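Local coordinates for WYL1 (Ruminococcus sp., PDB 6OAW), which acts as a WYL-domain accessory protein of the Type VI-D CRISPR-Cas system, where it probably modulates the RNA-targeting Cas13d effector, at residues 89-92 with 93-97; 143-147 with 148-152. All coordinates share one frame; numbering follows the deposited sequence.

Interaction 1: 89-92 with 93-97; sequences AFVE and WQIEE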
loop_
_atom_site.group_PDB
_atom_site.type_symbol
_atom_site.label_atom_id
_atom_site.label_comp_id
_atom_site.label_asym_id
_atom_site.label_seq_id
_atom_site.Cartn_x
_atom_site.Cartn_y
_atom_site.Cartn_z
ATOM N N ALA B 89 5.570 -4.932 15.484
ATOM C CA ALA B 89 5.234 -4.653 16.903
ATOM C C ALA B 89 5.568 -5.850 17.795
ATOM O O ALA B 89 5.801 -5.623 19.004
ATOM C CB ALA B 89 3.786 -4.280 17.066
ATOM N N PHE B 90 5.541 -7.064 17.244
ATOM C CA PHE B 90 5.976 -8.290 17.956
ATOM C C PHE B 90 7.493 -8.451 17.759
ATOM O O PHE B 90 8.008 -8.190 16.671
ATOM C CB PHE B 90 5.148 -9.503 17.528
ATOM C CG PHE B 90 3.760 -9.477 18.117
ATOM C CD1 PHE B 90 3.523 -9.899 19.425
ATOM C CD2 PHE B 90 2.696 -8.944 17.392
ATOM C CE1 PHE B 90 2.242 -9.856 19.964
ATOM C CE2 PHE B 90 1.425 -8.897 17.937
ATOM C CZ PHE B 90 1.196 -9.360 19.210
ATOM N N VAL B 91 8.172 -8.878 18.814
ATOM C CA VAL B 91 9.646 -8.710 18.963
ATOM C C VAL B 91 10.306 -10.090 19.058
ATOM O O VAL B 91 11.378 -10.230 18.492
ATOM C CB VAL B 91 10.021 -7.805 20.154
ATOM C CG1 VAL B 91 11.488 -7.429 20.104
ATOM C CG2 VAL B 91 9.185 -6.534 20.219
ATOM N N GLU B 92 9.690 -11.073 19.715
ATOM C CA GLU B 92 10.226 -12.455 19.820
ATOM C C GLU B 92 10.776 -12.944 18.462
ATOM O O GLU B 92 11.929 -13.374 18.411
ATOM C CB GLU B 92 9.149 -13.389 20.352
ATOM C CG GLU B 92 9.579 -14.846 20.405
ATOM C CD GLU B 92 10.048 -15.317 21.745
ATOM O OE1 GLU B 92 11.295 -15.421 21.930
ATOM O OE2 GLU B 92 9.165 -15.583 22.593
ATOM N N TRP B 93 9.993 -12.876 17.390
ATOM C CA TRP B 93 10.442 -13.395 16.078
ATOM C C TRP B 93 11.688 -12.628 15.637
ATOM O O TRP B 93 12.522 -13.236 14.934
ATOM C CB TRP B 93 9.343 -13.372 15.011
ATOM C CG TRP B 93 8.976 -12.017 14.501
ATOM C CD1 TRP B 93 7.976 -11.216 14.978
ATOM C CD2 TRP B 93 9.509 -11.346 13.345
ATOM N NE1 TRP B 93 7.901 -10.068 14.240
ATOM C CE2 TRP B 93 8.816 -10.124 13.223
ATOM C CE3 TRP B 93 10.488 -11.658 12.387
ATOM C CZ2 TRP B 93 9.091 -9.214 12.201
ATOM C CZ3 TRP B 93 10.776 -10.752 11.385
ATOM C CH2 TRP B 93 10.086 -9.540 11.295
ATOM N N GLN B 94 11.771 -11.337 15.962
ATOM C CA GLN B 94 12.863 -10.470 15.454
ATOM C C GLN B 94 14.143 -10.834 16.199
ATOM O O GLN B 94 15.187 -10.780 15.575
ATOM C CB GLN B 94 12.544 -8.983 15.570
ATOM C CG GLN B 94 11.312 -8.613 14.788
ATOM C CD GLN B 94 11.072 -7.137 14.775
ATOM O OE1 GLN B 94 11.877 -6.384 14.237
ATOM N NE2 GLN B 94 9.923 -6.732 15.305
ATOM N N ILE B 95 14.039 -11.286 17.447
ATOM C CA ILE B 95 15.200 -11.804 18.223
ATOM C C ILE B 95 15.595 -13.164 17.648
ATOM O O ILE B 95 16.776 -13.340 17.363
ATOM C CB ILE B 95 14.901 -11.869 19.726
ATOM C CG1 ILE B 95 14.543 -10.481 20.256
ATOM C CG2 ILE B 95 16.050 -12.504 20.496
ATOM C CD1 ILE B 95 15.581 -9.407 20.010
ATOM N N GLU B 96 14.642 -14.061 17.425
ATOM C CA GLU B 96 14.909 -15.433 16.923
ATOM C C GLU B 96 15.445 -15.414 15.483
ATOM O O GLU B 96 16.144 -16.356 15.114
ATOM C CB GLU B 96 13.661 -16.282 17.113
ATOM C CG GLU B 96 13.479 -16.638 18.586
ATOM C CD GLU B 96 12.147 -17.218 18.981
ATOM O OE1 GLU B 96 11.230 -17.233 18.125
ATOM O OE2 GLU B 96 12.038 -17.642 20.144
ATOM N N GLU B 97 15.163 -14.370 14.712
ATOM C CA GLU B 97 15.637 -14.222 13.322
ATOM C C GLU B 97 17.147 -13.943 13.304
ATOM O O GLU B 97 17.768 -14.166 12.288
ATOM C CB GLU B 97 14.872 -13.077 12.652
ATOM C CG GLU B 97 15.226 -12.866 11.202
ATOM C CD GLU B 97 14.442 -11.735 10.554
ATOM O OE1 GLU B 97 14.440 -10.621 11.098
ATOM O OE2 GLU B 97 13.827 -11.974 9.506
#

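Interaction 2: 143-147 with 148-152; sequences DTLSS and DDLYY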
loop_
_atom_site.group_PDB
_atom_site.type_symbol
_atom_site.label_atom_id
_atom_site.label_comp_id
_atom_site.label_asym_id
_atom_site.label_seq_id
_atom_site.Cartn_x
_atom_site.Cartn_y
_atom_site.Cartn_z
ATOM N N ASP B 143 -4.382 -13.439 30.600
ATOM C CA ASP B 143 -3.370 -14.459 30.998
ATOM C C ASP B 143 -2.176 -14.399 30.034
ATOM O O ASP B 143 -1.062 -14.591 30.517
ATOM C CB ASP B 143 -4.006 -15.846 31.147
ATOM C CG ASP B 143 -4.925 -15.938 32.355
ATOM O OD1 ASP B 143 -4.778 -15.106 33.280
ATOM O OD2 ASP B 143 -5.792 -16.824 32.364
ATOM N N THR B 144 -2.380 -14.082 28.755
ATOM C CA THR B 144 -1.263 -13.858 27.787
ATOM C C THR B 144 -0.498 -12.589 28.184
ATOM O O THR B 144 0.731 -12.643 28.261
ATOM C CB THR B 144 -1.759 -13.799 26.336
ATOM O OG1 THR B 144 -2.354 -15.054 26.013
ATOM C CG2 THR B 144 -0.656 -13.508 25.344
ATOM N N LEU B 145 -1.199 -11.489 28.456
ATOM C CA LEU B 145 -0.551 -10.184 28.742
ATOM C C LEU B 145 0.100 -10.184 30.130
ATOM O O LEU B 145 0.858 -9.232 30.413
ATOM C CB LEU B 145 -1.603 -9.084 28.634
ATOM C CG LEU B 145 -2.142 -8.825 27.233
ATOM C CD1 LEU B 145 -3.244 -7.790 27.288
ATOM C CD2 LEU B 145 -1.055 -8.340 26.309
ATOM N N SER B 146 -0.172 -11.186 30.968
ATOM C CA SER B 146 0.454 -11.322 32.312
ATOM C C SER B 146 1.470 -12.477 32.318
ATOM O O SER B 146 2.059 -12.723 33.383
ATOM C CB SER B 146 -0.605 -11.512 33.386
ATOM O OG SER B 146 -1.384 -12.666 33.100
ATOM N N SER B 147 1.650 -13.186 31.198
ATOM C CA SER B 147 2.560 -14.359 31.106
ATOM C C SER B 147 3.998 -13.880 30.937
ATOM O O SER B 147 4.204 -12.679 30.688
ATOM C CB SER B 147 2.188 -15.282 29.978
ATOM O OG SER B 147 2.521 -14.691 28.740
ATOM N N ASP B 148 4.937 -14.819 31.009
ATOM C CA ASP B 148 6.386 -14.559 30.821
ATOM C C ASP B 148 6.739 -14.693 29.331
ATOM O O ASP B 148 7.920 -14.626 29.008
ATOM C CB ASP B 148 7.196 -15.482 31.746
ATOM C CG ASP B 148 6.950 -15.215 33.225
ATOM O OD1 ASP B 148 6.923 -14.021 33.599
ATOM O OD2 ASP B 148 6.751 -16.195 33.994
ATOM N N ASP B 149 5.751 -14.880 28.447
ATOM C CA ASP B 149 5.986 -15.227 27.020
ATOM C C ASP B 149 5.959 -13.962 26.161
ATOM O O ASP B 149 5.785 -14.092 24.946
ATOM C CB ASP B 149 4.971 -16.264 26.536
ATOM C CG ASP B 149 5.174 -17.646 27.130
ATOM O OD1 ASP B 149 6.325 -18.058 27.272
ATOM O OD2 ASP B 149 4.186 -18.296 27.442
ATOM N N LEU B 150 6.133 -12.784 26.753
ATOM C CA LEU B 150 6.250 -11.477 26.045
ATOM C C LEU B 150 7.517 -10.760 26.534
ATOM O O LEU B 150 7.489 -9.513 26.697
ATOM C CB LEU B 150 4.985 -10.659 26.340
ATOM C CG LEU B 150 3.750 -11.077 25.536
ATOM C CD1 LEU B 150 2.488 -10.404 26.066
ATOM C CD2 LEU B 150 3.948 -10.751 24.066
ATOM N N TYR B 151 8.568 -11.528 26.820
ATOM C CA TYR B 151 9.816 -11.024 27.444
ATOM C C TYR B 151 10.295 -9.754 26.719
ATOM O O TYR B 151 10.488 -8.723 27.362
ATOM C CB TYR B 151 10.865 -12.143 27.458
ATOM C CG TYR B 151 12.176 -11.792 28.120
ATOM C CD1 TYR B 151 12.267 -11.555 29.484
ATOM C CD2 TYR B 151 13.334 -11.703 27.361
ATOM C CE1 TYR B 151 13.476 -11.212 30.068
ATOM C CE2 TYR B 151 14.548 -11.365 27.926
ATOM C CZ TYR B 151 14.618 -11.121 29.285
ATOM O OH TYR B 151 15.825 -10.771 29.813
ATOM N N TYR B 152 10.492 -9.823 25.402
ATOM C CA TYR B 152 11.139 -8.744 24.616
ATOM C C TYR B 152 10.162 -7.585 24.398
ATOM O O TYR B 152 10.616 -6.437 24.314
ATOM C CB TYR B 152 11.701 -9.300 23.309
ATOM C CG TYR B 152 12.812 -10.290 23.530
ATOM C CD1 TYR B 152 14.060 -9.882 23.970
ATOM C CD2 TYR B 152 12.601 -11.642 23.337
ATOM C CE1 TYR B 152 15.086 -10.798 24.190
ATOM C CE2 TYR B 152 13.600 -12.571 23.578
ATOM C CZ TYR B 152 14.849 -12.152 24.000
ATOM O OH TYR B 152 15.809 -13.111 24.192
#

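Interaction 1: 89-92 with 93-97
The carboxamide of Gln94 turns back on Phe90: NE2 of Gln94 donates to O of Phe90 at 2.8 Å, nearly straight at 165°. The acceptor lies in the amide plane of Gln94, while the donor is tilted 27° from the carbonyl plane of Phe90. To get there the Gln94 chain runs extended beyond CG, and that CG rests over the centre of the Trp93 ring, 3.3 Å above its plane. CB of Phe90 meets the same indole at CD1 of Trp93, 4.2 Å away. This is the first turn of the short helix 92-96, entered from the loop that follows helix 55-71: Ile95 N donates to Val91 O at 3.0 Å, and Glu96 N to Glu92 O. Without the Gln94 side chain, as with an alanine here, the Phe90 carbonyl is likely to lose its amide donor and one indole face its methylene cover. One turn apart along the helix, OE1 of Glu92 and OE2 of Glu96 come within 2.9 Å, two acceptors side by side; such crowding of like charges is likely to favour protonation of one carboxylate. A bend at chi2 of Glu92 turns its carboxylate towards Glu96, and the two carboxylate planes are 19° apart. Farther out, Trp93 NE1 bonds to Leu87 O, and Ser70 OG on helix 55-71 holds Trp93 N, whereas the Phe90 ring meets those of Phe63 and Phe164 edge-to-face.

Interaction 2: 143-147 with 148-152
An ST turn at Ser147 and Asp149 carries the chain out of helix 139-145 and towards helix 151-156. Asp149 N donates to Ser147 OG at 3.2 Å, with a fairly straight approach. The same hydroxyl points its own proton back into the preceding helix, to Thr144 O, at 2.8 Å from Ser147 OG. With chi1 at 72°, OG sits between the backbone N and the carbonyl carbon of Ser147, a position from which it can serve both partners. Thr144 O is thus gripped twice by one residue, since Ser147 N also donates to it at 3.1 Å. Beneath the polar turn, the end of Leu150 folds back: its CD1 methyl lies 3.6 Å from Thr144 O and 4.1 Å from CD2 of Leu145. The two leucines cross at a slant, both buried. Leu145 continues onto Phe63 and Leu161, and Leu150 onto Tyr67 and Phe164, while the Tyr67 hydroxyl bonds to Asp149 O. Leu150 occupies the N-cap position of helix 151-156, although its side chain serves packing and not capping. A serine hydroxyl that takes the amide two residues ahead, as here, defines the ST turn, which in this case lies within a short helix-to-helix connection.

The centres of interactions 1 and 2 lie about 14 Å apart, and the two meet at Tyr152, where helix 151-156 passes helix 92-96. Ile95 CG1 comes to 3.7 Å from Tyr152 CG, and Val91 CG1 to the same distance from Tyr152 CB, while Glu92 OE1 is 4.0 Å from Tyr152 CE2. One residue further along, Glu153 OE2 accepts from the backbone N of both Val91 and Glu92, tying the start of one helix to the other. Phe63 and Phe164 also serve both contacts. Interactions 1 and 2 both lie in the helical part of the chain ahead of the antiparallel sheet that starts at strand 205-211.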